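Local coordinates for hypothetical protein PH1897 (Pyrococcus horikoshii, PDB 1VDW), which probably hydrolyses fructose 1,6-bisphosphate to fructose 6-phosphate and phosphate with the help of magnesium, as a homodimer of the inositol monophosphatase superfamily, at residues 96-104 and 114-122. Sequence-based numbering, arbitrary orientation. Where two conformers were deposited one is given.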
ATOM      1  N   ILE A  96       3.312   8.096  -1.022  1.00  9.68           N
ATOM      2  CA  ILE A  96       2.911   6.703  -0.822  1.00  9.12           C
ATOM      3  C   ILE A  96       2.989   6.067  -2.214  1.00  9.16           C
ATOM      4  O   ILE A  96       2.274   6.476  -3.130  1.00  9.47           O
ATOM      5  CB  ILE A  96       1.499   6.646  -0.236  1.00  8.67           C
ATOM      6  CG1 ILE A  96       1.475   7.403   1.099  1.00 11.12           C
ATOM      7  CG2 ILE A  96       1.064   5.199  -0.059  1.00  9.89           C
ATOM      8  CD1 ILE A  96       0.126   7.443   1.781  1.00 12.23           C
ATOM      9  N   PRO A  97       3.849   5.046  -2.386  1.00  8.91           N
ATOM     10  CA  PRO A  97       4.055   4.365  -3.668  1.00  9.58           C
ATOM     11  C   PRO A  97       2.969   3.475  -4.239  1.00  9.02           C
ATOM     12  O   PRO A  97       3.240   2.347  -4.654  1.00  9.66           O
ATOM     13  CB  PRO A  97       5.362   3.619  -3.441  1.00 10.34           C
ATOM     14  CG  PRO A  97       5.219   3.173  -2.029  1.00 10.87           C
ATOM     15  CD  PRO A  97       4.658   4.406  -1.328  1.00  9.73           C
ATOM     16  N   PHE A  98       1.748   3.994  -4.276  1.00  8.59           N
ATOM     17  CA  PHE A  98       0.613   3.278  -4.836  1.00  8.38           C
ATOM     18  C   PHE A  98      -0.206   4.245  -5.677  1.00  7.79           C
ATOM     19  O   PHE A  98      -1.069   4.942  -5.164  1.00  8.53           O
ATOM     20  CB  PHE A  98      -0.282   2.688  -3.739  1.00 10.01           C
ATOM     21  CG  PHE A  98       0.314   1.505  -3.044  1.00  9.41           C
ATOM     22  CD1 PHE A  98       0.608   0.338  -3.745  1.00 10.33           C
ATOM     23  CD2 PHE A  98       0.610   1.566  -1.691  1.00  9.41           C
ATOM     24  CE1 PHE A  98       1.197  -0.747  -3.101  1.00  9.58           C
ATOM     25  CE2 PHE A  98       1.198   0.487  -1.040  1.00  8.94           C
ATOM     26  CZ  PHE A  98       1.493  -0.671  -1.749  1.00  9.74           C
ATOM     27  N   PHE A  99       0.099   4.307  -6.968  1.00  8.36           N
ATOM     28  CA  PHE A  99      -0.639   5.159  -7.897  1.00  8.00           C
ATOM     29  C   PHE A  99      -0.446   4.593  -9.296  1.00  8.30           C
ATOM     30  O   PHE A  99       0.492   3.835  -9.536  1.00  8.49           O
ATOM     31  CB  PHE A  99      -0.203   6.631  -7.791  1.00  9.13           C
ATOM     32  CG  PHE A  99       1.273   6.849  -7.887  1.00 10.17           C
ATOM     33  CD1 PHE A  99       1.897   6.968  -9.126  1.00 11.19           C
ATOM     34  CD2 PHE A  99       2.043   6.965  -6.735  1.00 11.57           C
ATOM     35  CE1 PHE A  99       3.268   7.203  -9.210  1.00 15.73           C
ATOM     36  CE2 PHE A  99       3.413   7.200  -6.815  1.00 14.97           C
ATOM     37  CZ  PHE A  99       4.024   7.320  -8.052  1.00 15.81           C
ATOM     38  N   ALA A 100      -1.337   4.950 -10.215  1.00  8.47           N
ATOM     39  CA  ALA A 100      -1.271   4.393 -11.555  1.00  8.61           C
ATOM     40  C   ALA A 100      -2.075   5.181 -12.562  1.00  9.35           C
ATOM     41  O   ALA A 100      -2.830   6.084 -12.209  1.00  9.92           O
ATOM     42  CB  ALA A 100      -1.802   2.965 -11.522  1.00 11.53           C
ATOM     43  N   VAL A 101      -1.883   4.817 -13.828  1.00  9.08           N
ATOM     44  CA  VAL A 101      -2.637   5.381 -14.939  1.00  9.34           C
ATOM     45  C   VAL A 101      -3.523   4.215 -15.384  1.00  9.11           C
ATOM     46  O   VAL A 101      -3.038   3.088 -15.531  1.00  9.80           O
ATOM     47  CB  VAL A 101      -1.729   5.781 -16.109  1.00 11.02           C
ATOM     48  CG1 VAL A 101      -2.578   6.248 -17.288  1.00 12.66           C
ATOM     49  CG2 VAL A 101      -0.785   6.883 -15.674  1.00 13.21           C
ATOM     50  N   SER A 102      -4.807   4.482 -15.595  1.00  9.91           N
ATOM     51  CA  SER A 102      -5.764   3.443 -15.988  1.00  9.53           C
ATOM     52  C   SER A 102      -6.506   3.839 -17.262  1.00  9.84           C
ATOM     53  O   SER A 102      -7.149   4.888 -17.302  1.00 10.86           O
ATOM     54  CB  SER A 102      -6.765   3.232 -14.843  1.00 11.00           C
ATOM     55  OG  SER A 102      -7.787   2.316 -15.192  1.00 12.28           O
ATOM     56  N   VAL A 103      -6.422   3.001 -18.294  1.00  9.17           N
ATOM     57  CA  VAL A 103      -7.077   3.287 -19.569  1.00 10.09           C
ATOM     58  C   VAL A 103      -7.762   2.056 -20.149  1.00  9.50           C
ATOM     59  O   VAL A 103      -7.140   1.007 -20.294  1.00 10.07           O
ATOM     60  CB  VAL A 103      -6.053   3.789 -20.623  1.00 10.66           C
ATOM     61  CG1 VAL A 103      -6.717   3.912 -21.989  1.00 13.43           C
ATOM     62  CG2 VAL A 103      -5.477   5.125 -20.204  1.00 12.48           C
ATOM     63  N   ALA A 104      -9.045   2.190 -20.480  1.00 10.34           N
ATOM     64  CA  ALA A 104      -9.805   1.103 -21.094  1.00 10.56           C
ATOM     65  C   ALA A 104     -10.332   1.621 -22.434  1.00 11.16           C
ATOM     66  O   ALA A 104     -10.913   2.706 -22.505  1.00 12.28           O
ATOM     67  CB  ALA A 104     -10.959   0.686 -20.199  1.00 11.08           C
ATOM     68  N   ALA A 114      -7.018  -2.659 -22.686  1.00 10.58           N
ATOM     69  CA  ALA A 114      -6.931  -1.869 -21.475  1.00  9.98           C
ATOM     70  C   ALA A 114      -5.531  -2.001 -20.916  1.00  9.91           C
ATOM     71  O   ALA A 114      -4.863  -3.022 -21.109  1.00 10.08           O
ATOM     72  CB  ALA A 114      -7.945  -2.350 -20.446  1.00 11.14           C
ATOM     73  N   PHE A 115      -5.066  -0.953 -20.250  1.00  8.63           N
ATOM     74  CA  PHE A 115      -3.759  -1.019 -19.625  1.00  8.53           C
ATOM     75  C   PHE A 115      -3.769  -0.219 -18.344  1.00  8.55           C
ATOM     76  O   PHE A 115      -4.567   0.705 -18.159  1.00  8.52           O
ATOM     77  CB  PHE A 115      -2.637  -0.523 -20.569  1.00  9.22           C
ATOM     78  CG  PHE A 115      -2.505   0.977 -20.666  1.00  9.30           C
ATOM     79  CD1 PHE A 115      -1.777   1.694 -19.717  1.00 11.39           C
ATOM     80  CD2 PHE A 115      -3.064   1.667 -21.735  1.00 11.26           C
ATOM     81  CE1 PHE A 115      -1.606   3.076 -19.839  1.00 12.62           C
ATOM     82  CE2 PHE A 115      -2.896   3.045 -21.863  1.00 12.35           C
ATOM     83  CZ  PHE A 115      -2.166   3.748 -20.914  1.00 12.37           C
ATOM     84  N   ILE A 116      -2.902  -0.640 -17.438  1.00  7.80           N
ATOM     85  CA  ILE A 116      -2.706   0.033 -16.168  1.00  8.02           C
ATOM     86  C   ILE A 116      -1.196   0.141 -16.032  1.00  7.47           C
ATOM     87  O   ILE A 116      -0.480  -0.858 -16.130  1.00  8.62           O
ATOM     88  CB  ILE A 116      -3.278  -0.779 -14.980  1.00  7.56           C
ATOM     89  CG1 ILE A 116      -4.807  -0.743 -15.027  1.00  8.43           C
ATOM     90  CG2 ILE A 116      -2.774  -0.203 -13.645  1.00  8.74           C
ATOM     91  CD1 ILE A 116      -5.481  -1.698 -14.053  1.00  9.98           C
ATOM     92  N   TYR A 117      -0.721   1.366 -15.823  0.50  8.04           N
ATOM     93  CA  TYR A 117       0.702   1.649 -15.665  0.50  7.59           C
ATOM     94  C   TYR A 117       0.998   1.929 -14.194  0.50  8.43           C
ATOM     95  O   TYR A 117       0.457   2.876 -13.622  0.50  9.37           O
ATOM     96  CB  TYR A 117       1.094   2.860 -16.529  0.50  8.37           C
ATOM     97  CG  TYR A 117       2.529   3.325 -16.363  0.50  7.14           C
ATOM     98  CD1 TYR A 117       3.578   2.410 -16.329  0.50  6.61           C
ATOM     99  CD2 TYR A 117       2.837   4.683 -16.253  0.50  7.91           C
ATOM    100  CE1 TYR A 117       4.900   2.829 -16.189  0.50  6.78           C
ATOM    101  CE2 TYR A 117       4.162   5.114 -16.112  0.50  6.83           C
ATOM    102  CZ  TYR A 117       5.184   4.179 -16.081  0.50  6.58           C
ATOM    103  OH  TYR A 117       6.489   4.591 -15.932  0.50  7.02           O
ATOM    104  N   GLU A 118       1.847   1.099 -13.590  1.00  8.08           N
ATOM    105  CA  GLU A 118       2.223   1.240 -12.180  1.00  7.72           C
ATOM    106  C   GLU A 118       3.677   1.722 -12.263  1.00  8.20           C
ATOM    107  O   GLU A 118       4.621   0.934 -12.235  1.00  8.50           O
ATOM    108  CB  GLU A 118       2.118  -0.125 -11.500  1.00  8.03           C
ATOM    109  CG  GLU A 118       2.508  -0.098 -10.036  1.00  7.59           C
ATOM    110  CD  GLU A 118       2.387  -1.439  -9.324  1.00  8.37           C
ATOM    111  OE1 GLU A 118       2.252  -2.493  -9.985  1.00 10.06           O
ATOM    112  OE2 GLU A 118       2.452  -1.431  -8.073  1.00  9.24           O
ATOM    113  N   PRO A 119       3.873   3.045 -12.338  1.00  9.65           N
ATOM    114  CA  PRO A 119       5.205   3.642 -12.461  1.00  9.62           C
ATOM    115  C   PRO A 119       6.306   3.367 -11.456  1.00 10.06           C
ATOM    116  O   PRO A 119       7.457   3.203 -11.846  1.00 10.73           O
ATOM    117  CB  PRO A 119       4.905   5.141 -12.565  1.00 10.47           C
ATOM    118  CG  PRO A 119       3.698   5.290 -11.751  0.50  9.12           C
ATOM    119  CD  PRO A 119       2.862   4.105 -12.168  1.00  9.46           C
ATOM    120  N   ILE A 120       5.960   3.304 -10.174  0.50 10.62           N
ATOM    121  CA  ILE A 120       6.954   3.067  -9.130  0.50 10.98           C
ATOM    122  C   ILE A 120       7.817   1.842  -9.395  0.50 10.51           C
ATOM    123  O   ILE A 120       9.010   1.828  -9.080  0.50 12.06           O
ATOM    124  CB  ILE A 120       6.285   2.898  -7.744  0.50 11.85           C
ATOM    125  CG1 ILE A 120       5.754   4.247  -7.251  0.50 12.00           C
ATOM    126  CG2 ILE A 120       7.277   2.303  -6.746  0.50 12.45           C
ATOM    127  CD1 ILE A 120       6.836   5.284  -6.997  0.50 13.18           C
ATOM    128  N   VAL A 121       7.213   0.818  -9.982  1.00  9.03           N
ATOM    129  CA  VAL A 121       7.917  -0.427 -10.259  1.00  9.41           C
ATOM    130  C   VAL A 121       8.012  -0.717 -11.759  1.00  9.07           C
ATOM    131  O   VAL A 121       8.264  -1.844 -12.164  1.00  9.92           O
ATOM    132  CB  VAL A 121       7.265  -1.623  -9.524  1.00 10.85           C
ATOM    133  CG1 VAL A 121       7.644  -1.580  -8.047  1.00 12.72           C
ATOM    134  CG2 VAL A 121       5.751  -1.579  -9.686  1.00 12.67           C
ATOM    135  N   GLU A 122       7.808   0.319 -12.569  1.00  9.62           N
ATOM    136  CA  GLU A 122       7.916   0.214 -14.025  1.00  9.20           C
ATOM    137  C   GLU A 122       7.121  -0.945 -14.606  1.00  9.45           C
ATOM    138  O   GLU A 122       7.613  -1.680 -15.460  1.00 11.35           O
ATOM    139  CB  GLU A 122       9.391   0.073 -14.413  1.00 10.51           C
ATOM    140  CG  GLU A 122      10.245   1.262 -13.985  1.00 13.97           C
ATOM    141  CD  GLU A 122      11.728   1.059 -14.245  1.00 15.85           C
ATOM    142  OE1 GLU A 122      12.084   0.543 -15.321  1.00 16.17           O
ATOM    143  OE2 GLU A 122      12.543   1.431 -13.372  1.00 18.65           O
TER
HETATM  144  O   HOH W   1       2.688   1.178  -7.132  1.00 11.93           O
HETATM  145  O   HOH W   2       3.236   3.139  -9.010  1.00 10.14           O
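V101 and V103 pair with Y117 and F115 in the beta hairpin of strands 100-107 and 110-118, inside the mixed sheet of this inositol monophosphatase fold. Four backbone hydrogen bonds define the register, V101 N to Y117 O (3.0 Å) and V103 N to F115 O each having a reciprocal bond; the axes of 100-104 and 114-118 run at 176°, nearly antiparallel.

Apolar contacts follow the two faces. With CG set between its backbone N and carbonyl carbon (chi1 80°), the F115 ring lies alongside V103, CE2 reaching V103 CB at 3.5 Å, on the face packed against helix 3-20. S102, A104, A114 and I116 meet helix 199-211 on the other.

Past the strands, the F99 side chain crosses that of I120 at about a right angle, CZ lying 3.6 Å from CG1 in one of two I120 conformers. An alanine here is likely to leave I120 and P119 facing a gap and F92 and F25 without their aromatic neighbour. S102 and F99 lie beside D84 and L86, predicted magnesium ligands; I120 packs on I120 of the second subunit.

Waters bridge the parting segments. One donates to P97 O and to E118 OE2, which also hydrogen-bonds Y181 OH of the same chain; the second donates to F99 O and accepts from I120 N at 3.0 Å.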